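Local structure of glycosyl hydrolase family 61, 2 protein (Heterobasidion irregulare TC 32-1, 5NNS) at residues Y187-P192 with P218-W223; K108-G113 with W136-P141; S116-S121 with T211-T216. The protein is a copper-dependent lytic polysaccharide monooxygenase of family AA9 that depolymerises crystalline and amorphous polysaccharides by oxidising their glycosidic bonds specifically at C1. All blocks are in the same frame, centred on the assembly; numbering follows the deposited sequence. Where two conformers were deposited one is given.

In the fold
From the N terminus, the first segments met are 108-113 and 116-121, neighbours on and just after the long strand 106-116. Contact 2 closes first: the short strand 123-124 and helix 125-131 lie in its loop, and the chain returns on strand 135-139, joining this strand of one beta-sheet to strand 106-116 of the other. Contact 3 spans the far longer loop from 116-121 to 211-216 and joins two surface loops beside the glycosylated Asn-214. Contact 1, formed by 187-192 and 218-223, follows contact 2 in series, with Lys-108 and acrylic acid shared between them. Contact 3 crosses both others, because its segments alternate with theirs along the chain.

Contact 1 (Y187-P192 with P218-W223); sequences YLVKLP and PGPAVW. With AKR (acrylic acid), chain N.
Tyr-187 and Val-189 pack against Pro-220, Ala-221 and Trp-223 in a partly buried contact between two portions of the long loop region that follows strand 165-176. No direct hydrogen bond joins the segments; apolar packing, one aromatic pair and one water do so. Trp-223 turns the edge of its five-membered ring toward the face of Tyr-187, a T-shaped stack with centroids 5.2 Å apart and planes at 67°. Its CD1 stands 4.0 Å above the plane of the Tyr-187 ring, over the centre. CG of Trp-223 is anti to its backbone N (chi1 -172°), which sets the indole over one face of the tyrosine ring while Trp-223 CB also touches Tyr-187 CD2. At the rim of the phenol, in its plane, lies the carbonyl of Ala-221, its O 3.5 Å from Tyr-187 CD2, and the methyl of Ala-221 rests near CE2. A water in the same ring plane donates to Tyr-187 O and to Ala-221 O, 2.7 Å from each, so it links two carbonyls that could not pair directly. Farther along, both methyls of Val-189 meet the Pro-220 ring, with Val-189 CG2 3.8 Å from Pro-220 CD; Tyr-187 O also approaches Pro-220 CB and CG. Gly-219 has backbone angles that call for glycine, and its carbonyl O lies 3.0 Å from AKR O. Strand 106-116 supports both segments: Val-189 forms a backbone hydrogen bond with Trp-106 and Trp-223 one with Lys-108, while Lys-108 NZ binds the carbonyls of Pro-218 and Pro-220. The whole is plain loop packing of the C-terminal region of an AA9 domain against its beta-sandwich, away from the copper site, with Gly-219 and Pro-220 forming part of the small acrylic acid pocket.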
# COMPACT_ATOMS: atom_id res chain seq x y z
N TYR A 187 -0.09 15.86 -6.18
CA TYR A 187 -0.49 14.54 -5.67
C TYR A 187 0.69 13.59 -5.47
O TYR A 187 0.52 12.53 -4.88
CB TYR A 187 -1.48 13.88 -6.62
CG TYR A 187 -2.80 14.59 -6.71
CD1 TYR A 187 -2.97 15.66 -7.58
CD2 TYR A 187 -3.88 14.19 -5.92
CE1 TYR A 187 -4.19 16.32 -7.66
CE2 TYR A 187 -5.10 14.83 -6.00
CZ TYR A 187 -5.25 15.90 -6.87
OH TYR A 187 -6.46 16.55 -6.96
N LEU A 188 1.86 13.97 -5.99
CA LEU A 188 3.02 13.09 -6.02
C LEU A 188 3.90 13.29 -4.78
O LEU A 188 4.20 14.42 -4.40
CB LEU A 188 3.83 13.34 -7.30
CG LEU A 188 3.09 13.14 -8.62
CD1 LEU A 188 3.95 13.53 -9.81
CD2 LEU A 188 2.61 11.70 -8.77
N VAL A 189 4.28 12.18 -4.15
CA VAL A 189 5.16 12.20 -2.98
C VAL A 189 6.23 11.11 -3.09
O VAL A 189 6.19 10.25 -3.96
CB VAL A 189 4.37 12.03 -1.66
CG1 VAL A 189 3.38 13.18 -1.49
CG2 VAL A 189 3.65 10.68 -1.59
N LYS A 190 7.20 11.18 -2.18
CA LYS A 190 8.25 10.18 -2.06
C LYS A 190 8.00 9.32 -0.83
O LYS A 190 7.31 9.74 0.12
CB LYS A 190 9.61 10.88 -1.92
CG LYS A 190 9.98 11.83 -3.05
CD LYS A 190 10.51 11.12 -4.29
CE LYS A 190 11.60 11.95 -4.97
NZ LYS A 190 11.84 11.58 -6.40
N LEU A 191 8.58 8.13 -0.84
CA LEU A 191 8.50 7.18 0.27
C LEU A 191 9.88 6.58 0.55
O LEU A 191 10.33 5.74 -0.24
CB LEU A 191 7.49 6.07 -0.06
CG LEU A 191 6.03 6.53 -0.08
CD1 LEU A 191 5.15 5.45 -0.69
CD2 LEU A 191 5.54 6.91 1.31
N PRO A 192 10.57 6.98 1.63
CA PRO A 192 10.12 7.98 2.61
C PRO A 192 10.09 9.42 2.07
O PRO A 192 10.63 9.70 1.00
CB PRO A 192 11.17 7.87 3.72
CG PRO A 192 12.42 7.48 2.98
CD PRO A 192 11.96 6.54 1.89
N PRO A 218 -2.60 10.32 6.77
CA PRO A 218 -1.30 10.80 6.28
C PRO A 218 -1.13 10.65 4.78
O PRO A 218 -1.80 9.82 4.16
CB PRO A 218 -0.29 9.88 7.00
CG PRO A 218 -1.02 9.36 8.19
CD PRO A 218 -2.44 9.23 7.76
N GLY A 219 -0.21 11.42 4.21
CA GLY A 219 0.11 11.34 2.80
C GLY A 219 -0.76 12.28 1.99
O GLY A 219 -1.52 13.06 2.56
N PRO A 220 -0.66 12.19 0.65
CA PRO A 220 -1.34 13.15 -0.23
C PRO A 220 -2.84 12.86 -0.40
O PRO A 220 -3.36 11.86 0.09
CB PRO A 220 -0.60 12.98 -1.56
CG PRO A 220 -0.20 11.55 -1.57
CD PRO A 220 0.16 11.24 -0.13
N ALA A 221 -3.51 13.76 -1.11
CA ALA A 221 -4.89 13.54 -1.53
C ALA A 221 -4.95 12.39 -2.52
O ALA A 221 -3.93 12.01 -3.13
CB ALA A 221 -5.48 14.80 -2.15
N VAL A 222 -6.15 11.83 -2.67
CA VAL A 222 -6.39 10.70 -3.56
C VAL A 222 -6.57 11.21 -4.99
O VAL A 222 -7.32 12.16 -5.23
CB VAL A 222 -7.61 9.88 -3.11
CG1 VAL A 222 -7.93 8.76 -4.10
CG2 VAL A 222 -7.37 9.30 -1.73
N TRP A 223 -5.87 10.57 -5.93
CA TRP A 223 -6.00 10.85 -7.35
C TRP A 223 -6.84 9.74 -8.00
O TRP A 223 -6.35 8.63 -8.23
CB TRP A 223 -4.62 10.96 -8.00
CG TRP A 223 -4.67 11.43 -9.42
CD1 TRP A 223 -4.85 12.71 -9.86
CD2 TRP A 223 -4.54 10.62 -10.60
NE1 TRP A 223 -4.85 12.75 -11.23
CE2 TRP A 223 -4.66 11.48 -11.71
CE3 TRP A 223 -4.34 9.25 -10.81
CZ2 TRP A 223 -4.56 11.02 -13.03
CZ3 TRP A 223 -4.26 8.79 -12.12
CH2 TRP A 223 -4.37 9.67 -13.21
CA AKR N . -6.79 13.71 2.56
CB AKR N . -6.93 15.02 2.48
C AKR N . -5.46 13.08 2.79
O AKR N . -4.44 13.79 2.90
OXT AKR N . -5.37 11.84 2.86
O HOH W 1 -1.77 11.10 -4.56

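Contact 2 (K108-G113 with W136-P141); sequences KINQVG and WTTSIP. With AKR (acrylic acid), chain N.
Trp-136 NE1 donates to Asn-110 OD1 at 2.7 Å, the one hydrogen bond between these strands, whose axes run 7.5 Å apart at 141°. The N-H...O angle is 156°, and the acceptor lies close to the indole plane, at the ring's edge. The donor sits nearly on the line of the Asn-110 C=O bond, and amide and ring planes are turned 43° apart. CG of Asn-110, anti to the backbone N, carries the amide to the indole. Beside it, Val-112 CG2 touches the same indole edge 3.4 Å from Trp-136 CZ2. Asn-110 CB lies 3.5 Å from Thr-138 OG1, the side chains running past each other in opposite directions. At the other end Ile-109 CG2 lies 3.6 Å from Pro-141 CG, and Ile-109 CD1 reaches Ser-139 O.

Ile-109 and Asn-110 both point across because they form a classic beta bulge opposite Val-87. Gln-111 leaves the backbone away from strand 136-139, and its extended chain ends at the acrylic acid: NE2 donates to AKR OXT at 2.7 Å, while Lys-108 NZ donates to Gln-111 OE1 at 2.8 Å, fixing the amide's rotation.

Further out, Trp-136 packs on Val-85 and Val-87 of strand 85-91, on Trp-75 of strand 70-75 and on Leu-129 of helix 125-131. The contact thereby joins the two sheets of the sandwich face to face, strand 106-116 against edge strand 135-139, with helix 125-131 alongside.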
# COMPACT_ATOMS: atom_id res chain seq x y z
N LYS A 108 -1.62 8.37 -4.66
CA LYS A 108 -2.61 7.60 -3.91
C LYS A 108 -3.90 7.45 -4.74
O LYS A 108 -4.47 8.45 -5.18
CB LYS A 108 -2.90 8.33 -2.61
CG LYS A 108 -3.63 7.53 -1.56
CD LYS A 108 -3.96 8.38 -0.35
CE LYS A 108 -2.74 8.67 0.53
NZ LYS A 108 -3.07 9.58 1.66
N ILE A 109 -4.33 6.21 -4.98
CA ILE A 109 -5.56 5.95 -5.75
C ILE A 109 -6.77 5.60 -4.90
O ILE A 109 -7.91 5.71 -5.37
CB ILE A 109 -5.37 4.86 -6.84
CG1 ILE A 109 -4.96 3.51 -6.24
CG2 ILE A 109 -4.36 5.34 -7.88
CD1 ILE A 109 -5.13 2.35 -7.21
N ASN A 110 -6.55 5.19 -3.65
CA ASN A 110 -7.64 4.83 -2.76
C ASN A 110 -7.18 4.89 -1.31
O ASN A 110 -6.06 4.49 -0.98
CB ASN A 110 -8.14 3.42 -3.10
CG ASN A 110 -9.24 2.95 -2.16
OD1 ASN A 110 -9.00 2.11 -1.30
ND2 ASN A 110 -10.44 3.51 -2.30
N GLN A 111 -8.05 5.39 -0.44
CA GLN A 111 -7.85 5.24 1.00
C GLN A 111 -9.19 5.25 1.72
O GLN A 111 -10.16 5.82 1.23
CB GLN A 111 -6.97 6.36 1.55
CG GLN A 111 -7.62 7.74 1.51
CD GLN A 111 -6.67 8.85 1.89
OE1 GLN A 111 -5.55 8.59 2.34
NE2 GLN A 111 -7.12 10.09 1.74
N VAL A 112 -9.22 4.59 2.88
CA VAL A 112 -10.35 4.67 3.79
C VAL A 112 -9.77 4.73 5.20
O VAL A 112 -9.06 3.82 5.62
CB VAL A 112 -11.32 3.48 3.66
CG1 VAL A 112 -12.54 3.67 4.57
CG2 VAL A 112 -11.80 3.30 2.22
N GLY A 113 -10.07 5.82 5.90
CA GLY A 113 -9.58 6.05 7.26
C GLY A 113 -10.70 5.80 8.24
O GLY A 113 -11.30 4.72 8.24
N TRP A 136 -8.78 -6.24 0.22
CA TRP A 136 -9.08 -4.87 -0.17
C TRP A 136 -9.16 -4.77 -1.69
O TRP A 136 -8.20 -5.10 -2.40
CB TRP A 136 -7.99 -3.94 0.36
CG TRP A 136 -8.41 -2.51 0.39
CD1 TRP A 136 -8.02 -1.51 -0.47
CD2 TRP A 136 -9.28 -1.91 1.34
NE1 TRP A 136 -8.61 -0.32 -0.10
CE2 TRP A 136 -9.38 -0.54 1.00
CE3 TRP A 136 -10.00 -2.40 2.44
CZ2 TRP A 136 -10.18 0.34 1.73
CZ3 TRP A 136 -10.79 -1.52 3.17
CH2 TRP A 136 -10.87 -0.16 2.81
N THR A 137 -10.30 -4.31 -2.19
CA THR A 137 -10.54 -4.20 -3.62
C THR A 137 -10.81 -2.75 -4.01
O THR A 137 -11.67 -2.08 -3.42
CB THR A 137 -11.71 -5.10 -4.05
OG1 THR A 137 -11.43 -6.45 -3.65
CG2 THR A 137 -11.89 -5.07 -5.58
N THR A 138 -10.04 -2.26 -4.99
CA THR A 138 -10.23 -0.95 -5.61
C THR A 138 -9.78 -1.03 -7.07
O THR A 138 -9.12 -1.99 -7.46
CB THR A 138 -9.45 0.15 -4.85
OG1 THR A 138 -9.72 1.43 -5.44
CG2 THR A 138 -7.95 -0.10 -4.89
N SER A 139 -10.15 -0.04 -7.88
CA SER A 139 -9.83 -0.07 -9.32
C SER A 139 -8.62 0.79 -9.64
O SER A 139 -8.39 1.81 -9.00
CB SER A 139 -11.02 0.42 -10.14
OG SER A 139 -12.14 -0.42 -9.97
N ILE A 140 -7.84 0.37 -10.63
CA ILE A 140 -6.80 1.21 -11.21
C ILE A 140 -7.52 2.33 -11.97
O ILE A 140 -8.47 2.04 -12.71
CB ILE A 140 -5.87 0.42 -12.15
CG1 ILE A 140 -5.05 -0.58 -11.34
CG2 ILE A 140 -4.96 1.35 -12.94
CD1 ILE A 140 -4.47 -1.71 -12.16
N PRO A 141 -7.11 3.60 -11.78
CA PRO A 141 -7.82 4.68 -12.47
C PRO A 141 -7.96 4.48 -13.99
O PRO A 141 -6.96 4.24 -14.68
CB PRO A 141 -6.97 5.92 -12.15
CG PRO A 141 -6.40 5.61 -10.80
CD PRO A 141 -6.16 4.12 -10.78
CA AKR N . -6.79 13.71 2.56
CB AKR N . -6.93 15.02 2.48
C AKR N . -5.46 13.08 2.79
O AKR N . -4.44 13.79 2.90
OXT AKR N . -5.37 11.84 2.86

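Contact 3 (S116-S121 with T211-T216); sequences SGTLTS and TETNYT. With NAG (2-acetamido-2-deoxy-beta-D-glucopyranose), chain C.
Leu-119 and Glu-212 join two surface loops beside an N-glycosylation site, in the loop region of the AA9 fold that also holds the glucan-binding residues Tyr-207 and Glu-210. The tight part centres on Glu-212 O. Leu-119 N donates to it at 2.9 Å, and Thr-118 CA adds a CA-H...O contact to the same oxygen. The Leu-119 side chain then folds against the opposite loop: CD1 lies 3.7 Å from Glu-212 CD, where the leucine crosses the extended glutamate chain at a slant, while CD2 sits 4.1 Å from Tyr-215 CB. Ile-204 and His-209 pack on this buried leucine too, and the Tyr-215 hydroxyl is hydrogen-bonded to Gly-201 O.

The outer side is looser. Gly-117 and Thr-213 meet through a water that donates to both carbonyls, 2.6 Å from Gly-117 O and 2.7 Å from Thr-213 O, and Thr-213 CG2 merely brushes Gly-117 O. Thr-118 turns its hydroxyl back into its own loop, between its backbone N and carbonyl carbon (chi1 61°), where it shares a hydrogen bond with Ser-121 OG.

Asn-214 carries the glycan, and the sugar's acetamido group turns back over its own segment, with NAG N2 3.0 Å from Glu-212 OE2. The acetyl group is held by the main chain: Thr-216 N donates to NAG O7 at 2.8 Å, nearly straight at 171°.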
# COMPACT_ATOMS: atom_id res chain seq x y z
N SER A 116 -16.64 6.33 10.51
CA SER A 116 -17.56 6.98 11.45
C SER A 116 -17.17 6.62 12.88
O SER A 116 -16.33 5.75 13.10
CB SER A 116 -19.01 6.56 11.20
OG SER A 116 -19.30 5.31 11.82
N GLY A 117 -17.80 7.30 13.83
CA GLY A 117 -17.53 7.08 15.24
C GLY A 117 -16.25 7.76 15.67
O GLY A 117 -15.72 8.65 14.99
N THR A 118 -15.75 7.34 16.82
CA THR A 118 -14.58 7.94 17.42
C THR A 118 -13.36 7.10 17.11
O THR A 118 -13.50 5.95 16.66
CB THR A 118 -14.73 8.03 18.95
OG1 THR A 118 -14.88 6.72 19.48
CG2 THR A 118 -15.93 8.89 19.32
N LEU A 119 -12.18 7.65 17.36
CA LEU A 119 -10.93 6.93 17.12
C LEU A 119 -10.93 5.54 17.79
O LEU A 119 -10.48 4.57 17.19
CB LEU A 119 -9.73 7.73 17.64
CG LEU A 119 -9.39 9.09 17.02
CD1 LEU A 119 -8.25 9.73 17.79
CD2 LEU A 119 -9.03 8.97 15.54
N THR A 120 -11.47 5.47 19.01
CA THR A 120 -11.40 4.26 19.84
C THR A 120 -12.59 3.29 19.76
O THR A 120 -12.44 2.12 20.14
CB THR A 120 -11.23 4.65 21.32
OG1 THR A 120 -12.32 5.50 21.71
CG2 THR A 120 -9.91 5.37 21.52
N SER A 121 -13.75 3.77 19.29
CA SER A 121 -14.96 2.94 19.15
C SER A 121 -15.60 2.97 17.75
O SER A 121 -16.68 2.40 17.55
CB SER A 121 -16.00 3.35 20.19
OG SER A 121 -16.74 4.48 19.75
N THR A 211 -13.01 10.63 22.33
CA THR A 211 -14.19 11.29 21.75
C THR A 211 -13.91 11.96 20.40
O THR A 211 -14.84 12.50 19.79
CB THR A 211 -14.76 12.36 22.72
OG1 THR A 211 -13.89 13.50 22.78
CG2 THR A 211 -14.96 11.77 24.12
N GLU A 212 -12.66 11.94 19.93
CA GLU A 212 -12.29 12.52 18.63
C GLU A 212 -12.89 11.72 17.47
O GLU A 212 -12.76 10.51 17.41
CB GLU A 212 -10.77 12.56 18.49
CG GLU A 212 -10.27 13.21 17.19
CD GLU A 212 -8.76 13.34 17.12
OE1 GLU A 212 -8.12 13.57 18.18
OE2 GLU A 212 -8.20 13.20 16.01
N THR A 213 -13.52 12.44 16.54
CA THR A 213 -14.19 11.86 15.38
C THR A 213 -13.54 12.23 14.02
O THR A 213 -14.04 11.83 12.97
CB THR A 213 -15.65 12.31 15.37
OG1 THR A 213 -15.70 13.74 15.40
CG2 THR A 213 -16.39 11.77 16.59
N ASN A 214 -12.43 12.98 14.05
CA ASN A 214 -11.68 13.32 12.83
C ASN A 214 -10.34 12.60 12.80
O ASN A 214 -9.70 12.42 13.83
CB ASN A 214 -11.47 14.84 12.68
CG ASN A 214 -10.62 15.44 13.80
OD1 ASN A 214 -11.05 15.50 14.95
ND2 ASN A 214 -9.40 15.89 13.45
N TYR A 215 -9.93 12.18 11.61
CA TYR A 215 -8.61 11.60 11.41
C TYR A 215 -8.12 11.96 10.01
O TYR A 215 -8.63 11.43 9.02
CB TYR A 215 -8.65 10.09 11.61
CG TYR A 215 -7.33 9.38 11.38
CD1 TYR A 215 -6.39 9.26 12.40
CD2 TYR A 215 -7.02 8.83 10.13
CE1 TYR A 215 -5.19 8.61 12.19
CE2 TYR A 215 -5.82 8.18 9.91
CZ TYR A 215 -4.90 8.08 10.94
OH TYR A 215 -3.69 7.43 10.73
N THR A 216 -7.15 12.87 9.96
CA THR A 216 -6.48 13.22 8.72
C THR A 216 -5.55 12.07 8.35
O THR A 216 -4.60 11.77 9.08
CB THR A 216 -5.70 14.53 8.88
OG1 THR A 216 -6.62 15.57 9.20
CG2 THR A 216 -4.93 14.90 7.59
C1 NAG C . -8.49 16.53 14.39
C2 NAG C . -7.03 16.37 13.97
C3 NAG C . -6.11 17.34 14.70
C4 NAG C . -6.59 18.77 14.50
C5 NAG C . -8.02 18.89 15.03
C6 NAG C . -8.55 20.30 14.75
C7 NAG C . -6.19 14.14 13.34
C8 NAG C . -5.69 12.82 13.84
N2 NAG C . -6.53 15.04 14.27
O3 NAG C . -4.78 17.18 14.22
O4 NAG C . -5.73 19.71 15.18
O5 NAG C . -8.88 17.92 14.41
O6 NAG C . -9.92 20.39 15.14
O7 NAG C . -6.27 14.37 12.14
O HOH W 2 -15.88 9.92 12.67